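Putative oxidoreductase (Bacteroides fragilis NCTC 9343, PDB 3EOF) binds flavin mononucleotide and is probably an FMN-dependent oxidoreductase of the nitroreductase family, working as a dimer of identical subunits. Local coordinates at residues F33-Y44 and N105-T116; K167-G176 and L194-N204. All coordinates share one frame; numbering follows the deposited sequence.

Contact 1 of 2, residues F33-Y44 and N105-T116; sequences FRASTMGGMQLY and NAAMDTLLVAQT. With FMN (flavin mononucleotide), chain D.
Methyl CG2 of V113 sits over one face of the Y44 ring, a CH-pi contact 3.5 Å from the ring centroid, while the carbonyl O of Q42 lies above the opposite face, displaced toward the rim. In the plane of the Y44 ring, CB of D109 meets its CD2 edge. The F33 ring turns an edge to the same valine, with F33 CD1 3.6 Å from V113 CG1; with CG1 anti to the backbone N (chi1 168°), V113 gives one methyl to each ring. D109 ties the loop to the helix. D109 OD1 takes M38 N through its syn lone pair at 2.8 Å, and D109 OD2 takes L43 N through its anti lone pair in a nearly straight bond (172°). These two bonds let one carboxylate pin both limbs of the loop. T37 OG1 also donates to D109 OD2, at a very short 2.4 Å, a length to be taken with caution, and itself accepts from the amide of Q42. This is consistent with a role in shaping the flavin site: the T37 amide bonds ribityl O3', and L112 CD2 and D109 OD1 lie against methyl C8M of FMN. Farther along, SE of M38 lies 3.3 Å from CG of N105, beside its amide group. A35 CB packs over the helix at T116 OG1, and L43 CB meets A106 CB. Helix 100-123 is thus overlaid by the loop joining helix 22-32 to strand 44-49, while A106 and T110 also touch strand 73-80, and A107, T110 and L111 reach I154 of strand 151-160.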
loop_
_atom_site.group_PDB
_atom_site.type_symbol
_atom_site.label_atom_id
_atom_site.label_comp_id
_atom_site.label_asym_id
_atom_site.label_seq_id
_atom_site.Cartn_x
_atom_site.Cartn_y
_atom_site.Cartn_z
ATOM N N PHE A 33 -3.197 2.835 12.721
ATOM C CA PHE A 33 -1.784 3.168 12.853
ATOM C C PHE A 33 -0.985 2.036 13.484
ATOM O O PHE A 33 0.230 2.086 13.484
ATOM C CB PHE A 33 -1.533 4.483 13.606
ATOM C CG PHE A 33 -2.246 5.690 13.048
ATOM C CD1 PHE A 33 -2.613 5.773 11.723
ATOM C CD2 PHE A 33 -2.516 6.782 13.879
ATOM C CE1 PHE A 33 -3.243 6.912 11.227
ATOM C CE2 PHE A 33 -3.154 7.877 13.400
ATOM C CZ PHE A 33 -3.530 7.944 12.063
ATOM N N ARG A 34 -1.665 1.010 13.985
ATOM C CA ARG A 34 -1.012 -0.219 14.427
ATOM C C ARG A 34 -0.533 -1.102 13.256
ATOM O O ARG A 34 0.082 -2.120 13.491
ATOM C CB ARG A 34 -1.937 -1.024 15.373
ATOM C CG ARG A 34 -2.024 -0.418 16.752
ATOM C CD ARG A 34 -0.699 -0.647 17.363
ATOM N NE ARG A 34 -0.475 0.027 18.621
ATOM C CZ ARG A 34 0.691 -0.049 19.254
ATOM N NH1 ARG A 34 1.691 -0.784 18.733
ATOM N NH2 ARG A 34 0.859 0.606 20.392
ATOM N N ALA A 35 -0.826 -0.710 12.014
ATOM C CA ALA A 35 -0.342 -1.389 10.809
ATOM C C ALA A 35 1.174 -1.405 10.893
ATOM O O ALA A 35 1.801 -0.542 11.558
ATOM C CB ALA A 35 -0.792 -0.625 9.521
ATOM N N SER A 36 1.777 -2.386 10.235
ATOM C CA SER A 36 3.226 -2.506 10.211
ATOM C C SER A 36 3.752 -1.262 9.627
ATOM O O SER A 36 3.111 -0.667 8.731
ATOM C CB SER A 36 3.655 -3.683 9.368
ATOM O OG SER A 36 3.187 -4.851 9.958
ATOM N N THR A 37 4.889 -0.832 10.155
ATOM C CA THR A 37 5.549 0.383 9.692
ATOM C C THR A 37 7.054 0.172 9.723
ATOM O O THR A 37 7.559 -0.387 10.664
ATOM C CB THR A 37 5.170 1.613 10.548
ATOM O OG1 THR A 37 6.072 2.667 10.244
ATOM C CG2 THR A 37 5.236 1.282 12.037
HETATM N N MSE A 38 7.749 0.626 8.675
HETATM C CA MSE A 38 9.193 0.435 8.541
HETATM C C MSE A 38 9.909 1.094 9.659
HETATM O O MSE A 38 9.767 2.313 9.858
HETATM C CB MSE A 38 9.711 1.043 7.255
HETATM C CG MSE A 38 11.163 0.732 7.014
HETATM SE SE MSE A 38 11.710 1.678 5.372
HETATM C CE MSE A 38 12.514 3.216 6.220
ATOM N N GLY A 39 10.704 0.291 10.355
ATOM C CA GLY A 39 11.460 0.726 11.518
ATOM C C GLY A 39 10.633 1.261 12.662
ATOM O O GLY A 39 11.176 1.817 13.599
ATOM N N GLY A 40 9.323 1.048 12.620
ATOM C CA GLY A 40 8.418 1.580 13.626
ATOM C C GLY A 40 8.341 3.089 13.514
ATOM O O GLY A 40 7.925 3.774 14.454
HETATM N N MSE A 41 8.659 3.603 12.333
HETATM C CA MSE A 41 8.804 5.029 12.117
HETATM C C MSE A 41 7.539 5.790 11.834
HETATM O O MSE A 41 7.507 6.976 12.069
HETATM C CB MSE A 41 9.760 5.264 10.965
HETATM C CG MSE A 41 11.144 4.737 11.235
HETATM SE SE MSE A 41 12.175 4.626 9.635
HETATM C CE MSE A 41 12.875 6.412 9.516
ATOM N N GLN A 42 6.519 5.107 11.322
ATOM C CA GLN A 42 5.233 5.711 10.963
ATOM C C GLN A 42 5.435 6.821 9.974
ATOM O O GLN A 42 5.273 7.981 10.299
ATOM C CB GLN A 42 4.467 6.237 12.178
ATOM C CG GLN A 42 4.190 5.165 13.162
ATOM C CD GLN A 42 3.290 5.621 14.254
ATOM O OE1 GLN A 42 3.768 5.929 15.353
ATOM N NE2 GLN A 42 1.976 5.653 13.990
ATOM N N LEU A 43 5.707 6.448 8.739
ATOM C CA LEU A 43 6.030 7.431 7.697
ATOM C C LEU A 43 4.845 7.997 6.907
ATOM O O LEU A 43 4.844 8.038 5.643
ATOM C CB LEU A 43 7.038 6.774 6.751
ATOM C CG LEU A 43 8.313 6.228 7.383
ATOM C CD1 LEU A 43 9.064 5.311 6.382
ATOM C CD2 LEU A 43 9.165 7.342 7.893
ATOM N N TYR A 44 3.874 8.503 7.660
ATOM C CA TYR A 44 2.636 8.984 7.100
ATOM C C TYR A 44 1.991 10.012 7.988
ATOM O O TYR A 44 2.289 10.125 9.185
ATOM C CB TYR A 44 1.639 7.808 6.949
ATOM C CG TYR A 44 1.547 6.900 8.170
ATOM C CD1 TYR A 44 0.742 7.230 9.242
ATOM C CD2 TYR A 44 2.301 5.738 8.274
ATOM C CE1 TYR A 44 0.668 6.421 10.367
ATOM C CE2 TYR A 44 2.240 4.930 9.425
ATOM C CZ TYR A 44 1.399 5.281 10.445
ATOM O OH TYR A 44 1.276 4.503 11.573
ATOM N N ASN A 105 9.237 3.860 0.414
ATOM C CA ASN A 105 9.097 3.295 1.755
ATOM C C ASN A 105 7.971 3.961 2.529
ATOM O O ASN A 105 7.217 3.281 3.204
ATOM C CB ASN A 105 10.395 3.441 2.592
ATOM C CG ASN A 105 11.529 2.514 2.138
ATOM O OD1 ASN A 105 11.262 1.443 1.609
ATOM N ND2 ASN A 105 12.828 2.948 2.353
ATOM N N ALA A 106 7.844 5.295 2.412
ATOM C CA ALA A 106 6.818 6.055 3.132
ATOM C C ALA A 106 5.462 5.713 2.550
ATOM O O ALA A 106 4.508 5.517 3.304
ATOM C CB ALA A 106 7.066 7.559 3.070
ATOM N N ALA A 107 5.392 5.660 1.207
ATOM C CA ALA A 107 4.175 5.296 0.466
ATOM C C ALA A 107 3.619 3.969 0.958
ATOM O O ALA A 107 2.415 3.811 1.161
ATOM C CB ALA A 107 4.455 5.198 -0.984
HETATM N N MSE A 108 4.492 3.004 1.071
HETATM C CA MSE A 108 4.082 1.702 1.562
HETATM C C MSE A 108 3.559 1.787 2.940
HETATM O O MSE A 108 2.594 1.097 3.260
HETATM C CB MSE A 108 5.210 0.694 1.509
HETATM C CG MSE A 108 5.630 0.402 0.066
HETATM SE SE MSE A 108 6.885 -1.125 -0.121
HETATM C CE MSE A 108 8.448 -0.394 0.757
ATOM N N ASP A 109 4.215 2.562 3.793
ATOM C CA ASP A 109 3.749 2.687 5.188
ATOM C C ASP A 109 2.345 3.227 5.176
ATOM O O ASP A 109 1.475 2.793 5.897
ATOM C CB ASP A 109 4.637 3.640 6.016
ATOM C CG ASP A 109 5.587 2.929 6.994
ATOM O OD1 ASP A 109 6.010 1.760 6.746
ATOM O OD2 ASP A 109 5.938 3.615 8.025
ATOM N N THR A 110 2.148 4.188 4.299
ATOM C CA THR A 110 0.910 4.918 4.175
ATOM C C THR A 110 -0.250 4.108 3.634
ATOM O O THR A 110 -1.391 4.348 4.017
ATOM C CB THR A 110 1.141 6.145 3.257
ATOM O OG1 THR A 110 2.256 6.894 3.752
ATOM C CG2 THR A 110 -0.062 7.048 3.189
ATOM N N LEU A 111 0.043 3.227 2.688
ATOM C CA LEU A 111 -0.963 2.409 2.049
ATOM C C LEU A 111 -1.405 1.316 3.014
ATOM O O LEU A 111 -2.565 0.946 3.017
ATOM C CB LEU A 111 -0.461 1.832 0.752
ATOM C CG LEU A 111 -0.409 2.920 -0.336
ATOM C CD1 LEU A 111 0.524 2.493 -1.455
ATOM C CD2 LEU A 111 -1.782 3.158 -0.812
ATOM N N LEU A 112 -0.477 0.838 3.829
ATOM C CA LEU A 112 -0.806 -0.175 4.875
ATOM C C LEU A 112 -1.778 0.365 5.895
ATOM O O LEU A 112 -2.714 -0.308 6.288
ATOM C CB LEU A 112 0.475 -0.637 5.545
ATOM C CG LEU A 112 1.187 -1.848 4.955
ATOM C CD1 LEU A 112 1.165 -2.039 3.456
ATOM C CD2 LEU A 112 2.593 -1.845 5.465
ATOM N N VAL A 113 -1.534 1.596 6.346
ATOM C CA VAL A 113 -2.471 2.289 7.236
ATOM C C VAL A 113 -3.839 2.500 6.576
ATOM O O VAL A 113 -4.883 2.209 7.161
ATOM C CB VAL A 113 -1.912 3.682 7.702
ATOM C CG1 VAL A 113 -2.968 4.497 8.347
ATOM C CG2 VAL A 113 -0.750 3.507 8.615
ATOM N N ALA A 114 -3.833 3.041 5.362
ATOM C CA ALA A 114 -5.055 3.347 4.671
ATOM C C ALA A 114 -5.948 2.186 4.527
ATOM O O ALA A 114 -7.161 2.294 4.757
ATOM C CB ALA A 114 -4.764 3.983 3.290
ATOM N N GLN A 115 -5.371 1.061 4.138
ATOM C CA GLN A 115 -6.140 -0.167 3.996
ATOM C C GLN A 115 -6.496 -0.796 5.343
ATOM O O GLN A 115 -7.533 -1.417 5.448
ATOM C CB GLN A 115 -5.402 -1.152 3.121
ATOM C CG GLN A 115 -6.172 -2.410 2.812
ATOM C CD GLN A 115 -7.538 -2.168 2.176
ATOM O OE1 GLN A 115 -7.753 -1.251 1.385
ATOM N NE2 GLN A 115 -8.450 -3.031 2.501
ATOM N N THR A 116 -5.685 -0.618 6.379
ATOM C CA THR A 116 -6.059 -1.125 7.714
ATOM C C THR A 116 -7.268 -0.307 8.137
ATOM O O THR A 116 -8.272 -0.847 8.566
ATOM C CB THR A 116 -4.911 -1.072 8.746
ATOM O OG1 THR A 116 -3.778 -1.791 8.242
ATOM C CG2 THR A 116 -5.340 -1.710 10.047
HETATM N N1 FMN D . 10.549 -6.159 9.979
HETATM C C2 FMN D . 11.739 -6.888 9.912
HETATM O O2 FMN D . 12.146 -7.586 10.858
HETATM N N3 FMN D . 12.537 -6.805 8.782
HETATM C C4 FMN D . 12.174 -6.040 7.673
HETATM O O4 FMN D . 12.688 -6.391 6.590
HETATM C C4A FMN D . 10.966 -5.295 7.723
HETATM N N5 FMN D . 10.545 -4.495 6.645
HETATM C C5A FMN D . 9.330 -3.792 6.688
HETATM C C6 FMN D . 8.930 -3.006 5.597
HETATM C C7 FMN D . 7.722 -2.301 5.590
HETATM C C7M FMN D . 7.012 -2.162 4.257
HETATM C C8 FMN D . 6.925 -2.368 6.741
HETATM C C8M FMN D . 5.501 -1.951 6.631
HETATM C C9 FMN D . 7.311 -3.129 7.844
HETATM C C9A FMN D . 8.519 -3.865 7.846
HETATM N N10 FMN D . 8.937 -4.670 8.936
HETATM C C10 FMN D . 10.152 -5.365 8.890
HETATM C "C1'" FMN D . 8.171 -4.717 10.221
HETATM C "C2'" FMN D . 8.423 -3.424 10.987
HETATM O "O2'" FMN D . 9.784 -3.334 11.377
HETATM C "C3'" FMN D . 7.442 -3.373 12.166
HETATM O "O3'" FMN D . 6.129 -3.220 11.658
HETATM C "C4'" FMN D . 7.750 -2.268 13.175
HETATM O "O4'" FMN D . 8.814 -2.670 14.023
HETATM C "C5'" FMN D . 6.563 -1.987 14.070
HETATM O "O5'" FMN D . 6.289 -3.199 14.728
HETATM P P FMN D . 4.809 -3.869 14.843
HETATM O O1P FMN D . 3.862 -2.868 15.455
HETATM O O2P FMN D . 4.917 -5.050 15.787
HETATM O O3P FMN D . 4.374 -4.285 13.444
HETATM O O HOH W 1 2.450 1.747 8.093
#

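Contact 2 of 2, residues K167-G176 and L194-N204; sequences KQVDRLPIEG and LYAYKESLPEN. With FMN (flavin mononucleotide), chain C.
D170 and K198 form the main salt bridge here, NZ of K198 standing 2.8 Å from OD2 of D170. The ammonium approaches on the syn side, 32° out of the carboxylate plane, which leaves the bond tilted rather than in plane. The K198 side chain starts out extended, CG anti to the backbone N, then bends at chi3 and chi4 (-65° and -66°), which folds it round OD2 of D170 with CB, CG and CE all bordering that oxygen. The other oxygen, D170 OD1, accepts from a water that also donates to E203 OE1. A second water, held by N204 ND2, lies suspiciously close to D170 OD1 at 2.4 Å, and that contact is doubtful. N204 ND2 donates in addition to the carbonyl O of K198, bracing the turn between helices 188-200 and 202-209. CD1 of L201 flanks the D170 carboxylate, and CB of D170 meets the edge of the Y197 ring at CE2. At the more exposed end, K167 and E203 make a long, weak salt bridge, K167 NZ to E203 OE2 3.5 Å.

The loop 167-176 belongs to the phosphate side of an FMN site of the nitroreductase type. R171 leaves the backbone on the side away from the helices, and its NH2 donates to phosphate O2P of FMN at 2.9 Å; its NH1 adds a weak bond to that oxygen and a firmer one to the carbonyl O of D170. NE and NH2 of R171 also reach carbonyls of F33 and A35 of the second subunit.

Beyond the charges the contact turns apolar. L172 sets CD2 over the centre of the Y195 ring, 3.9 Å from its centroid. P173 CG packs on L194 CD2, and the same methyl presses on G176 CA at 3.5 Å, tighter than usual for two carbons.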
loop_
_atom_site.group_PDB
_atom_site.type_symbol
_atom_site.label_atom_id
_atom_site.label_comp_id
_atom_site.label_asym_id
_atom_site.label_seq_id
_atom_site.Cartn_x
_atom_site.Cartn_y
_atom_site.Cartn_z
ATOM N N LYS A 167 -24.354 -4.055 -5.972
ATOM C CA LYS A 167 -24.055 -5.433 -6.253
ATOM C C LYS A 167 -22.525 -5.460 -6.101
ATOM O O LYS A 167 -21.843 -4.451 -6.347
ATOM C CB LYS A 167 -24.509 -5.824 -7.683
ATOM C CG LYS A 167 -24.707 -7.336 -7.903
ATOM C CD LYS A 167 -24.980 -7.806 -9.383
ATOM C CE LYS A 167 -23.691 -8.138 -10.169
ATOM N NZ LYS A 167 -23.937 -8.944 -11.425
ATOM N N GLN A 168 -21.998 -6.582 -5.631
ATOM C CA GLN A 168 -20.567 -6.738 -5.476
ATOM C C GLN A 168 -19.956 -6.919 -6.857
ATOM O O GLN A 168 -20.572 -7.522 -7.733
ATOM C CB GLN A 168 -20.269 -7.943 -4.618
ATOM C CG GLN A 168 -18.874 -7.974 -4.102
ATOM C CD GLN A 168 -18.667 -9.059 -3.080
ATOM O OE1 GLN A 168 -19.109 -10.177 -3.260
ATOM N NE2 GLN A 168 -17.954 -8.735 -2.014
ATOM N N VAL A 169 -18.782 -6.349 -7.086
ATOM C CA VAL A 169 -18.159 -6.542 -8.383
ATOM C C VAL A 169 -17.367 -7.874 -8.333
ATOM O O VAL A 169 -17.088 -8.421 -7.275
ATOM C CB VAL A 169 -17.301 -5.323 -8.857
ATOM C CG1 VAL A 169 -17.948 -4.005 -8.441
ATOM C CG2 VAL A 169 -15.975 -5.397 -8.326
ATOM N N ASP A 170 -17.052 -8.402 -9.493
ATOM C CA ASP A 170 -16.362 -9.651 -9.602
ATOM C C ASP A 170 -14.860 -9.501 -9.352
ATOM O O ASP A 170 -14.319 -8.403 -9.313
ATOM C CB ASP A 170 -16.576 -10.239 -10.997
ATOM C CG ASP A 170 -15.876 -9.421 -12.088
ATOM O OD1 ASP A 170 -16.237 -8.235 -12.279
ATOM O OD2 ASP A 170 -14.960 -9.964 -12.724
ATOM N N ARG A 171 -14.232 -10.648 -9.117
ATOM C CA ARG A 171 -12.819 -10.806 -9.020
ATOM C C ARG A 171 -12.448 -12.019 -9.871
ATOM O O ARG A 171 -13.284 -12.900 -10.138
ATOM C CB ARG A 171 -12.401 -11.022 -7.575
ATOM C CG ARG A 171 -12.516 -9.755 -6.730
ATOM C CD ARG A 171 -11.544 -8.713 -7.146
ATOM N NE ARG A 171 -11.554 -7.650 -6.153
ATOM C CZ ARG A 171 -12.381 -6.620 -6.128
ATOM N NH1 ARG A 171 -13.287 -6.415 -7.073
ATOM N NH2 ARG A 171 -12.279 -5.764 -5.136
ATOM N N LEU A 172 -11.194 -12.047 -10.317
ATOM C CA LEU A 172 -10.677 -13.147 -11.106
ATOM C C LEU A 172 -10.577 -14.400 -10.265
ATOM O O LEU A 172 -10.495 -14.323 -9.040
ATOM C CB LEU A 172 -9.277 -12.825 -11.655
ATOM C CG LEU A 172 -9.189 -11.711 -12.690
ATOM C CD1 LEU A 172 -7.740 -11.347 -12.985
ATOM C CD2 LEU A 172 -9.940 -12.078 -13.928
ATOM N N PRO A 173 -10.605 -15.571 -10.926
ATOM C CA PRO A 173 -10.353 -16.838 -10.229
ATOM C C PRO A 173 -8.984 -16.725 -9.548
ATOM O O PRO A 173 -8.067 -16.197 -10.130
ATOM C CB PRO A 173 -10.331 -17.861 -11.373
ATOM C CG PRO A 173 -11.086 -17.228 -12.475
ATOM C CD PRO A 173 -10.880 -15.777 -12.360
ATOM N N ILE A 174 -8.839 -17.217 -8.331
ATOM C CA ILE A 174 -7.581 -17.029 -7.612
ATOM C C ILE A 174 -6.379 -17.699 -8.265
ATOM O O ILE A 174 -5.242 -17.304 -8.025
ATOM C CB ILE A 174 -7.691 -17.386 -6.100
ATOM C CG1 ILE A 174 -7.903 -18.877 -5.893
ATOM C CG2 ILE A 174 -8.792 -16.485 -5.471
ATOM C CD1 ILE A 174 -7.833 -19.266 -4.448
ATOM N N GLU A 175 -6.648 -18.732 -9.061
ATOM C CA GLU A 175 -5.620 -19.383 -9.850
ATOM C C GLU A 175 -5.005 -18.416 -10.876
ATOM O O GLU A 175 -3.933 -18.696 -11.409
ATOM C CB GLU A 175 -6.141 -20.679 -10.523
ATOM C CG GLU A 175 -7.633 -20.671 -10.906
ATOM C CD GLU A 175 -8.562 -20.804 -9.665
ATOM O OE1 GLU A 175 -8.369 -21.710 -8.816
ATOM O OE2 GLU A 175 -9.479 -19.995 -9.527
ATOM N N GLY A 176 -5.651 -17.282 -11.153
ATOM C CA GLY A 176 -5.111 -16.306 -12.075
ATOM C C GLY A 176 -4.234 -15.258 -11.396
ATOM O O GLY A 176 -3.566 -14.455 -12.058
ATOM N N LEU A 194 -9.541 -17.169 -17.590
ATOM C CA LEU A 194 -9.636 -16.282 -16.430
ATOM C C LEU A 194 -10.674 -15.151 -16.549
ATOM O O LEU A 194 -11.404 -14.870 -15.606
ATOM C CB LEU A 194 -8.255 -15.704 -16.115
ATOM C CG LEU A 194 -7.260 -16.741 -15.600
ATOM C CD1 LEU A 194 -5.827 -16.215 -15.670
ATOM C CD2 LEU A 194 -7.688 -17.213 -14.210
ATOM N N TYR A 195 -10.761 -14.566 -17.734
ATOM C CA TYR A 195 -11.631 -13.422 -18.024
ATOM C C TYR A 195 -13.008 -13.721 -18.586
ATOM O O TYR A 195 -13.816 -12.814 -18.716
ATOM C CB TYR A 195 -10.866 -12.450 -18.952
ATOM C CG TYR A 195 -9.787 -11.693 -18.197
ATOM C CD1 TYR A 195 -8.508 -12.194 -18.067
ATOM C CD2 TYR A 195 -10.087 -10.483 -17.557
ATOM C CE1 TYR A 195 -7.545 -11.505 -17.352
ATOM C CE2 TYR A 195 -9.138 -9.791 -16.864
ATOM C CZ TYR A 195 -7.865 -10.294 -16.759
ATOM O OH TYR A 195 -6.921 -9.583 -16.058
ATOM N N ALA A 196 -13.292 -14.987 -18.885
ATOM C CA ALA A 196 -14.575 -15.426 -19.420
ATOM C C ALA A 196 -15.771 -14.937 -18.598
ATOM O O ALA A 196 -16.701 -14.294 -19.099
ATOM C CB ALA A 196 -14.590 -16.958 -19.516
ATOM N N TYR A 197 -15.739 -15.236 -17.317
ATOM C CA TYR A 197 -16.800 -14.821 -16.406
ATOM C C TYR A 197 -16.942 -13.308 -16.366
ATOM O O TYR A 197 -18.031 -12.769 -16.494
ATOM C CB TYR A 197 -16.521 -15.353 -14.995
ATOM C CG TYR A 197 -17.580 -14.925 -14.018
ATOM C CD1 TYR A 197 -18.834 -15.550 -14.012
ATOM C CD2 TYR A 197 -17.363 -13.871 -13.141
ATOM C CE1 TYR A 197 -19.843 -15.130 -13.161
ATOM C CE2 TYR A 197 -18.346 -13.466 -12.263
ATOM C CZ TYR A 197 -19.594 -14.103 -12.282
ATOM O OH TYR A 197 -20.593 -13.716 -11.426
ATOM N N LYS A 198 -15.840 -12.605 -16.195
ATOM C CA LYS A 198 -15.890 -11.136 -16.181
ATOM C C LYS A 198 -16.566 -10.571 -17.426
ATOM O O LYS A 198 -17.399 -9.678 -17.337
ATOM C CB LYS A 198 -14.472 -10.555 -16.026
ATOM C CG LYS A 198 -14.383 -9.019 -15.959
ATOM C CD LYS A 198 -12.934 -8.498 -15.903
ATOM C CE LYS A 198 -12.212 -8.938 -14.588
ATOM N NZ LYS A 198 -12.836 -8.311 -13.371
ATOM N N GLU A 199 -16.241 -11.135 -18.581
ATOM C CA GLU A 199 -16.787 -10.665 -19.868
ATOM C C GLU A 199 -18.259 -10.981 -20.113
ATOM O O GLU A 199 -18.905 -10.329 -20.911
ATOM C CB GLU A 199 -15.937 -11.203 -21.024
ATOM C CG GLU A 199 -14.576 -10.626 -20.980
ATOM C CD GLU A 199 -13.713 -11.024 -22.136
ATOM O OE1 GLU A 199 -13.873 -12.146 -22.659
ATOM O OE2 GLU A 199 -12.894 -10.174 -22.527
ATOM N N SER A 200 -18.764 -11.969 -19.407
ATOM C CA SER A 200 -20.133 -12.400 -19.521
ATOM C C SER A 200 -21.107 -11.520 -18.751
ATOM O O SER A 200 -22.322 -11.575 -18.992
ATOM C CB SER A 200 -20.261 -13.787 -18.909
ATOM O OG SER A 200 -20.250 -13.687 -17.505
ATOM N N LEU A 201 -20.575 -10.735 -17.815
ATOM C CA LEU A 201 -21.376 -9.956 -16.891
ATOM C C LEU A 201 -22.017 -8.790 -17.634
ATOM O O LEU A 201 -21.363 -8.135 -18.422
ATOM C CB LEU A 201 -20.514 -9.464 -15.711
ATOM C CG LEU A 201 -19.866 -10.526 -14.792
ATOM C CD1 LEU A 201 -19.033 -9.847 -13.718
ATOM C CD2 LEU A 201 -20.886 -11.505 -14.156
ATOM N N PRO A 202 -23.311 -8.536 -17.389
ATOM C CA PRO A 202 -24.012 -7.420 -18.074
ATOM C C PRO A 202 -23.397 -6.024 -17.903
ATOM O O PRO A 202 -23.427 -5.244 -18.831
ATOM C CB PRO A 202 -25.442 -7.473 -17.476
ATOM C CG PRO A 202 -25.587 -8.876 -16.980
ATOM C CD PRO A 202 -24.222 -9.288 -16.495
ATOM N N GLU A 203 -22.888 -5.717 -16.716
ATOM C CA GLU A 203 -22.222 -4.420 -16.435
ATOM C C GLU A 203 -21.086 -4.136 -17.417
ATOM O O GLU A 203 -20.903 -3.011 -17.873
ATOM C CB GLU A 203 -21.544 -4.414 -15.041
ATOM C CG GLU A 203 -22.314 -4.949 -13.882
ATOM C CD GLU A 203 -22.203 -6.454 -13.719
ATOM O OE1 GLU A 203 -21.303 -6.960 -12.997
ATOM O OE2 GLU A 203 -23.082 -7.115 -14.269
ATOM N N ASN A 204 -20.292 -5.180 -17.672
ATOM C CA ASN A 204 -19.113 -5.100 -18.517
ATOM C C ASN A 204 -19.505 -4.996 -19.966
ATOM O O ASN A 204 -18.912 -4.235 -20.701
ATOM C CB ASN A 204 -18.141 -6.263 -18.234
ATOM C CG ASN A 204 -17.423 -6.099 -16.921
ATOM O OD1 ASN A 204 -17.018 -4.997 -16.576
ATOM N ND2 ASN A 204 -17.227 -7.183 -16.196
HETATM N N1 FMN C . -13.496 4.294 -7.328
HETATM C C2 FMN C . -14.021 5.454 -7.909
HETATM O O2 FMN C . -15.244 5.587 -8.075
HETATM N N3 FMN C . -13.180 6.479 -8.347
HETATM C C4 FMN C . -11.778 6.407 -8.231
HETATM O O4 FMN C . -11.089 7.497 -8.245
HETATM C C4A FMN C . -11.263 5.204 -7.653
HETATM N N5 FMN C . -9.891 5.052 -7.509
HETATM C C5A FMN C . -9.341 3.928 -6.911
HETATM C C6 FMN C . -7.945 3.876 -6.793
HETATM C C7 FMN C . -7.323 2.781 -6.220
HETATM C C7M FMN C . -5.823 2.783 -6.150
HETATM C C8 FMN C . -8.096 1.715 -5.768
HETATM C C8M FMN C . -7.432 0.662 -4.944
HETATM C C9 FMN C . -9.504 1.759 -5.883
HETATM C C9A FMN C . -10.165 2.871 -6.462
HETATM N N10 FMN C . -11.569 2.992 -6.621
HETATM C C10 FMN C . -12.110 4.150 -7.207
HETATM C "C1'" FMN C . -12.532 1.868 -6.247
HETATM C "C2'" FMN C . -12.441 0.771 -7.298
HETATM O "O2'" FMN C . -13.046 1.252 -8.505
HETATM C "C3'" FMN C . -13.018 -0.537 -6.793
HETATM O "O3'" FMN C . -12.254 -1.101 -5.711
HETATM C "C4'" FMN C . -13.133 -1.593 -7.902
HETATM O "O4'" FMN C . -14.126 -1.229 -8.841
HETATM C "C5'" FMN C . -13.600 -2.895 -7.314
HETATM O "O5'" FMN C . -14.791 -2.553 -6.601
HETATM P P FMN C . -15.034 -3.033 -5.062
HETATM O O1P FMN C . -14.007 -2.374 -4.116
HETATM O O2P FMN C . -14.859 -4.529 -5.011
HETATM O O3P FMN C . -16.510 -2.705 -4.794
HETATM O O HOH W 2 -15.634 -6.554 -13.903
HETATM O O HOH W 3 -18.638 -6.539 -11.943
#

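Overall arrangement
Contact 1 closes before contact 2 opens along the chain. Their centres lie about 31 Å apart and their nearest atoms about 9 Å apart, so they do not touch. Contact 1 is buried, setting helix 100-123 against the loop that leads into strand 44-49, outermost in this chain's four-stranded antiparallel sheet; contact 2 lies farther out, where the loop after strand 151-160 meets helices 188-200 and 202-209. The second subunit links them structurally: each FMN is held by T37 of one chain and R171 of the other. The two contacts of one chain therefore serve different flavins, and each binding site is completed only in the dimer.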